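Local coordinates for protein CalS10 (Micromonospora echinospora, PDB 6UK5) that binds S-adenosylmethionine and probably transfers its methyl group to an amino pentose during calicheamicin biosynthesis, at residues A[43-48]-A[74-79]; A[193-198]-A[210-215]. All blocks are in the same frame, centred on the assembly; numbering follows the deposited sequence.

Contact 1. Residues A[43-48]-A[74-79]; sequences DVADRI and TRFPHV
Ala45, Asp46 and Ile48 of helix 37-51 meet Arg75 and Phe76, which lie in the turn leading from helix 67-73 into strand 78-83. This is one flank of the Rossmann-like fold of S-adenosylmethionine-dependent methyltransferases. The helix comes closest to the turn at Ala45, whose CA is 7.0 Å from the CA of Arg75.

Ala45 points its methyl group between the two side chains of the turn. Its CB lies 3.8 Å from Arg75 NH1, over one face of the guanidinium, nearer its edge than its middle. The same CB is 3.8 Å from Phe76 CE1. Ile48, one turn further along the helix, reaches the ring at CZ. CD1 of Ile48 comes to 3.9 Å from Phe76 CZ, and its CG2 lies almost as near. Ala45 and Ile48 thus meet neighbouring ring atoms, CE1 and CZ, both obliquely.

Beside these apolar contacts lies a charged pair. The Arg75 chain is bent at both chi2 (-71°) and chi3 (-53°), which folds the guanidinium back over Ala45 and toward the exposed Asp46. Here one face of the guanidinium rests on a methyl group while an edge takes up a carboxylate oxygen.

In the next shell, Leu58 of strand 57-61 touches both Ile48 and Phe76. It ties the helix and the turn to the central sheet. Arg49 packs on Phe76 and donates from NH2 to the carbonyl O of Arg75, a second link between the helix and the turn. On the side of the helix away from the turn, Arg47 pairs with Asp43 in a salt bridge.

Arg75 NH2 donates to Asp46 OD1 over 2.7 Å in a nearly straight salt-bridge bond (173°), with OD1 close to the guanidinium plane.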
loop_
_atom_site.group_PDB
_atom_site.type_symbol
_atom_site.label_atom_id
_atom_site.label_comp_id
_atom_site.label_asym_id
_atom_site.label_seq_id
_atom_site.Cartn_x
_atom_site.Cartn_y
_atom_site.Cartn_z
ATOM N N ASP A 43 3.961 -26.682 16.113
ATOM C CA ASP A 43 5.087 -27.551 15.784
ATOM C C ASP A 43 6.154 -27.493 16.870
ATOM O O ASP A 43 6.681 -28.529 17.293
ATOM C CB ASP A 43 5.678 -27.150 14.433
ATOM C CG ASP A 43 6.903 -27.963 14.070
ATOM O OD1 ASP A 43 7.078 -29.066 14.628
ATOM O OD2 ASP A 43 7.698 -27.492 13.232
ATOM N N VAL A 44 6.483 -26.286 17.334
ATOM C CA VAL A 44 7.462 -26.145 18.407
ATOM C C VAL A 44 6.999 -26.907 19.641
ATOM O O VAL A 44 7.791 -27.588 20.305
ATOM C CB VAL A 44 7.701 -24.654 18.720
ATOM C CG1 VAL A 44 8.530 -24.495 19.989
ATOM C CG2 VAL A 44 8.372 -23.962 17.546
ATOM N N ALA A 45 5.707 -26.807 19.966
ATOM C CA ALA A 45 5.185 -27.498 21.140
ATOM C C ALA A 45 5.319 -29.009 21.003
ATOM O O ALA A 45 5.693 -29.696 21.960
ATOM C CB ALA A 45 3.723 -27.107 21.361
ATOM N N ASP A 46 5.022 -29.548 19.819
ATOM C CA ASP A 46 5.162 -30.985 19.609
ATOM C C ASP A 46 6.591 -31.451 19.868
ATOM O O ASP A 46 6.808 -32.509 20.469
ATOM C CB ASP A 46 4.734 -31.357 18.190
ATOM C CG ASP A 46 3.242 -31.213 17.973
ATOM O OD1 ASP A 46 2.509 -31.026 18.967
ATOM O OD2 ASP A 46 2.801 -31.294 16.808
ATOM N N ARG A 47 7.581 -30.676 19.417
ATOM C CA ARG A 47 8.972 -31.094 19.563
ATOM C C ARG A 47 9.433 -30.990 21.010
ATOM O O ARG A 47 10.202 -31.835 21.484
ATOM C CB ARG A 47 9.867 -30.249 18.662
ATOM C CG ARG A 47 9.802 -30.625 17.198
ATOM C CD ARG A 47 10.577 -29.634 16.352
ATOM N NE ARG A 47 9.939 -29.436 15.053
ATOM C CZ ARG A 47 10.262 -30.084 13.938
ATOM N NH1 ARG A 47 11.239 -30.984 13.933
ATOM N NH2 ARG A 47 9.604 -29.823 12.818
ATOM N N ILE A 48 8.989 -29.953 21.721
ATOM C CA ILE A 48 9.280 -29.864 23.148
ATOM C C ILE A 48 8.783 -31.117 23.855
ATOM O O ILE A 48 9.461 -31.669 24.729
ATOM C CB ILE A 48 8.663 -28.587 23.745
ATOM C CG1 ILE A 48 9.346 -27.351 23.157
ATOM C CG2 ILE A 48 8.805 -28.595 25.259
ATOM C CD1 ILE A 48 8.559 -26.071 23.334
ATOM N N THR A 74 -2.331 -22.639 25.097
ATOM C CA THR A 74 -3.269 -23.736 24.897
ATOM C C THR A 74 -2.605 -25.102 25.011
ATOM O O THR A 74 -3.312 -26.114 25.062
ATOM C CB THR A 74 -3.935 -23.631 23.521
ATOM O OG1 THR A 74 -3.043 -24.134 22.518
ATOM C CG2 THR A 74 -4.293 -22.184 23.197
ATOM N N ARG A 75 -1.273 -25.152 25.055
ATOM C CA ARG A 75 -0.525 -26.398 25.010
ATOM C C ARG A 75 0.291 -26.671 26.266
ATOM O O ARG A 75 0.623 -27.834 26.519
ATOM C CB ARG A 75 0.411 -26.393 23.788
ATOM C CG ARG A 75 -0.329 -26.243 22.456
ATOM C CD ARG A 75 -1.112 -27.492 22.073
ATOM N NE ARG A 75 -0.273 -28.687 22.083
ATOM C CZ ARG A 75 0.465 -29.091 21.052
ATOM N NH1 ARG A 75 0.470 -28.404 19.915
ATOM N NH2 ARG A 75 1.200 -30.186 21.154
ATOM N N PHE A 76 0.624 -25.648 27.052
ATOM C CA PHE A 76 1.393 -25.800 28.279
ATOM C C PHE A 76 0.652 -25.148 29.441
ATOM O O PHE A 76 0.114 -24.044 29.294
ATOM C CB PHE A 76 2.793 -25.184 28.134
ATOM C CG PHE A 76 3.629 -25.824 27.057
ATOM C CD1 PHE A 76 3.803 -25.210 25.829
ATOM C CD2 PHE A 76 4.234 -27.051 27.277
ATOM C CE1 PHE A 76 4.569 -25.806 24.846
ATOM C CE2 PHE A 76 5.000 -27.647 26.295
ATOM C CZ PHE A 76 5.166 -27.025 25.082
ATOM N N PRO A 77 0.601 -25.812 30.614
ATOM C CA PRO A 77 -0.111 -25.232 31.762
ATOM C C PRO A 77 0.326 -23.816 32.103
ATOM O O PRO A 77 -0.504 -22.904 32.145
ATOM C CB PRO A 77 0.222 -26.200 32.907
ATOM C CG PRO A 77 0.551 -27.482 32.238
ATOM C CD PRO A 77 1.208 -27.115 30.943
ATOM N N HIS A 78 1.619 -23.619 32.342
ATOM C CA HIS A 78 2.164 -22.321 32.716
ATOM C C HIS A 78 3.053 -21.806 31.596
ATOM O O HIS A 78 3.902 -22.538 31.076
ATOM C CB HIS A 78 2.940 -22.390 34.033
ATOM C CG HIS A 78 3.392 -21.052 34.532
ATOM N ND1 HIS A 78 4.480 -20.896 35.364
ATOM C CD2 HIS A 78 2.938 -19.803 34.269
ATOM C CE1 HIS A 78 4.651 -19.613 35.625
ATOM N NE2 HIS A 78 3.734 -18.927 34.968
ATOM N N VAL A 79 2.852 -20.546 31.239
ATOM C CA VAL A 79 3.559 -19.903 30.142
ATOM C C VAL A 79 3.900 -18.484 30.569
ATOM O O VAL A 79 3.119 -17.833 31.272
ATOM C CB VAL A 79 2.681 -19.931 28.873
ATOM C CG1 VAL A 79 3.115 -18.891 27.887
ATOM C CG2 VAL A 79 2.705 -21.319 28.238
#

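Contact 2. Residues A[193-198]-A[210-215]; sequences RMEERW and SQVGLL
The beta hairpin of strands 191-202 and 206-216 pairs Met194 with Gly213 and Glu196 with Gln211 as antiparallel hydrogen-bonded pairs. Met194 N donates to Gly213 O at 2.7 Å, and Gly213 N returns a bond to Met194 O. Glu196 N bonds to Gln211 O, and Gln211 N to Glu196 O at 2.9 Å.

Met194, Glu196 and Gln211 share one face of the sheet. Met194 bends at chi3 (-66°), which brings CE to 3.8 Å from Leu215 CB. Glu196 OE1 and Gln211 NE2 are 2.9 Å apart, with carboxylate and amide planes only 11° from parallel. The amide stands almost perpendicular to the Trp198 ring, with NE2 at the ring's edge. Arg181 forms a salt bridge with Glu196 OE2, and helix 20-32 packs against Glu196 and Trp198.

The other face carries Arg193, Glu195, Arg197, Ser210, Val212 and Leu214. Glu195 lies between the two arginines in a network of long ion pairs. Arg193 NH2 also lies 3.7 Å from Val212 CG2. Arg197 NE gives a weak bond to Ser210 OG at 3.4 Å, and its CG packs on Ser210 CB. With an alanine at Arg197, Ser210 OG would probably lose this weak donor and Glu195 one of its long ion pairs. Ile206 of the second subunit packs on Glu195 and Arg197. Hydrogen-bonded pairs with reciprocal backbone bonds, alternating with non-hydrogen-bonded pairs, are the ladder of an antiparallel beta hairpin.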
loop_
_atom_site.group_PDB
_atom_site.type_symbol
_atom_site.label_atom_id
_atom_site.label_comp_id
_atom_site.label_asym_id
_atom_site.label_seq_id
_atom_site.Cartn_x
_atom_site.Cartn_y
_atom_site.Cartn_z
ATOM N N ARG A 193 20.617 -4.485 6.709
ATOM C CA ARG A 193 20.067 -3.188 7.093
ATOM C C ARG A 193 18.619 -3.138 6.622
ATOM O O ARG A 193 18.351 -2.984 5.428
ATOM C CB ARG A 193 20.871 -2.030 6.511
ATOM C CG ARG A 193 20.336 -0.674 6.962
ATOM C CD ARG A 193 21.172 0.497 6.476
ATOM N NE ARG A 193 20.411 1.740 6.592
ATOM C CZ ARG A 193 19.476 2.109 5.719
ATOM N NH1 ARG A 193 19.202 1.337 4.674
ATOM N NH2 ARG A 193 18.811 3.245 5.883
ATOM N N MET A 194 17.696 -3.227 7.576
ATOM C CA MET A 194 16.265 -3.261 7.309
ATOM C C MET A 194 15.679 -1.860 7.433
ATOM O O MET A 194 15.687 -1.271 8.517
ATOM C CB MET A 194 15.594 -4.217 8.294
ATOM C CG MET A 194 15.926 -5.677 8.064
ATOM S SD MET A 194 15.020 -6.782 9.163
ATOM C CE MET A 194 15.716 -6.307 10.752
ATOM N N GLU A 195 15.193 -1.323 6.317
ATOM C CA GLU A 195 14.486 -0.049 6.283
ATOM C C GLU A 195 13.029 -0.310 5.923
ATOM O O GLU A 195 12.743 -0.823 4.836
ATOM C CB GLU A 195 15.115 0.913 5.275
ATOM C CG GLU A 195 14.587 2.341 5.388
ATOM C CD GLU A 195 14.972 3.207 4.208
ATOM O OE1 GLU A 195 15.912 2.832 3.477
ATOM O OE2 GLU A 195 14.336 4.265 4.014
ATOM N N GLU A 196 12.116 0.034 6.828
ATOM C CA GLU A 196 10.686 -0.114 6.592
ATOM C C GLU A 196 10.022 1.255 6.621
ATOM O O GLU A 196 10.367 2.103 7.450
ATOM C CB GLU A 196 10.019 -1.013 7.631
ATOM C CG GLU A 196 10.074 -2.488 7.305
ATOM C CD GLU A 196 9.560 -3.347 8.441
ATOM O OE1 GLU A 196 9.605 -2.891 9.602
ATOM O OE2 GLU A 196 9.104 -4.478 8.174
ATOM N N ARG A 197 9.066 1.467 5.721
ATOM C CA ARG A 197 8.307 2.712 5.680
ATOM C C ARG A 197 6.840 2.382 5.466
ATOM O O ARG A 197 6.474 1.762 4.463
ATOM C CB ARG A 197 8.839 3.642 4.594
ATOM C CG ARG A 197 10.162 4.257 5.002
ATOM C CD ARG A 197 10.757 5.125 3.926
ATOM N NE ARG A 197 10.512 6.533 4.221
ATOM C CZ ARG A 197 11.168 7.545 3.668
ATOM N NH1 ARG A 197 12.136 7.313 2.792
ATOM N NH2 ARG A 197 10.862 8.792 4.005
ATOM N N TRP A 198 6.010 2.809 6.414
ATOM C CA TRP A 198 4.604 2.447 6.476
ATOM C C TRP A 198 3.713 3.638 6.150
ATOM O O TRP A 198 4.074 4.794 6.390
ATOM C CB TRP A 198 4.253 1.937 7.876
ATOM C CG TRP A 198 5.024 0.728 8.303
ATOM C CD1 TRP A 198 6.323 0.694 8.719
ATOM C CD2 TRP A 198 4.543 -0.618 8.380
ATOM N NE1 TRP A 198 6.684 -0.590 9.044
ATOM C CE2 TRP A 198 5.609 -1.415 8.844
ATOM C CE3 TRP A 198 3.318 -1.228 8.099
ATOM C CZ2 TRP A 198 5.486 -2.791 9.031
ATOM C CZ3 TRP A 198 3.199 -2.593 8.283
ATOM C CH2 TRP A 198 4.276 -3.359 8.746
ATOM N N SER A 210 8.598 5.673 9.773
ATOM C CA SER A 210 9.752 5.037 9.149
ATOM C C SER A 210 10.691 4.476 10.208
ATOM O O SER A 210 10.860 5.065 11.281
ATOM C CB SER A 210 10.516 6.030 8.258
ATOM O OG SER A 210 9.614 6.793 7.476
ATOM N N GLN A 211 11.300 3.331 9.893
ATOM C CA GLN A 211 12.169 2.617 10.816
ATOM C C GLN A 211 13.406 2.099 10.095
ATOM O O GLN A 211 13.389 1.887 8.880
ATOM C CB GLN A 211 11.463 1.410 11.446
ATOM C CG GLN A 211 10.035 1.644 11.872
ATOM C CD GLN A 211 9.315 0.342 12.161
ATOM O OE1 GLN A 211 8.835 0.123 13.268
ATOM N NE2 GLN A 211 9.241 -0.530 11.163
ATOM N N VAL A 212 14.487 1.908 10.856
ATOM C CA VAL A 212 15.649 1.159 10.391
ATOM C C VAL A 212 16.036 0.148 11.466
ATOM O O VAL A 212 15.984 0.454 12.665
ATOM C CB VAL A 212 16.851 2.063 10.052
ATOM C CG1 VAL A 212 18.107 1.209 9.869
ATOM C CG2 VAL A 212 16.570 2.884 8.812
ATOM N N GLY A 213 16.396 -1.052 11.035
ATOM C CA GLY A 213 16.837 -2.098 11.944
ATOM C C GLY A 213 18.022 -2.849 11.379
ATOM O O GLY A 213 18.239 -2.892 10.165
ATOM N N LEU A 214 18.808 -3.431 12.280
ATOM C CA LEU A 214 19.969 -4.228 11.917
ATOM C C LEU A 214 19.716 -5.660 12.361
ATOM O O LEU A 214 19.428 -5.903 13.537
ATOM C CB LEU A 214 21.270 -3.738 12.565
ATOM C CG LEU A 214 21.870 -2.383 12.197
ATOM C CD1 LEU A 214 23.315 -2.318 12.705
ATOM C CD2 LEU A 214 21.802 -2.111 10.706
ATOM N N LEU A 215 19.843 -6.601 11.429
ATOM C CA LEU A 215 19.790 -8.024 11.736
ATOM C C LEU A 215 21.168 -8.601 11.449
ATOM O O LEU A 215 21.667 -8.499 10.323
ATOM C CB LEU A 215 18.719 -8.710 10.891
ATOM C CG LEU A 215 18.079 -10.001 11.398
ATOM C CD1 LEU A 215 17.258 -9.763 12.653
ATOM C CD2 LEU A 215 17.210 -10.597 10.301
#

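Overall arrangement
Contacts 1 and 2 lie on opposite sides of the chain's centre and do not touch. Their centres are 32 Å apart and their nearest atoms about 17 Å. Both segments of contact 1 precede those of contact 2 in the sequence. Contact 1 belongs to the seven-stranded Rossmann-like part, contact 2 to the separate five-stranded sheet. They differ in distance from the bound S-adenosylmethionine. The Leu215 side chain in contact 2 is about 7 Å from the bound S-adenosylmethionine (SAM). The Ile48 side chain in contact 1 is about 13 Å from the same SAM. Contact 1 is thus remote from the annotated sites, and one end of contact 2 lies near the cofactor. Only contact 2 meets the second subunit.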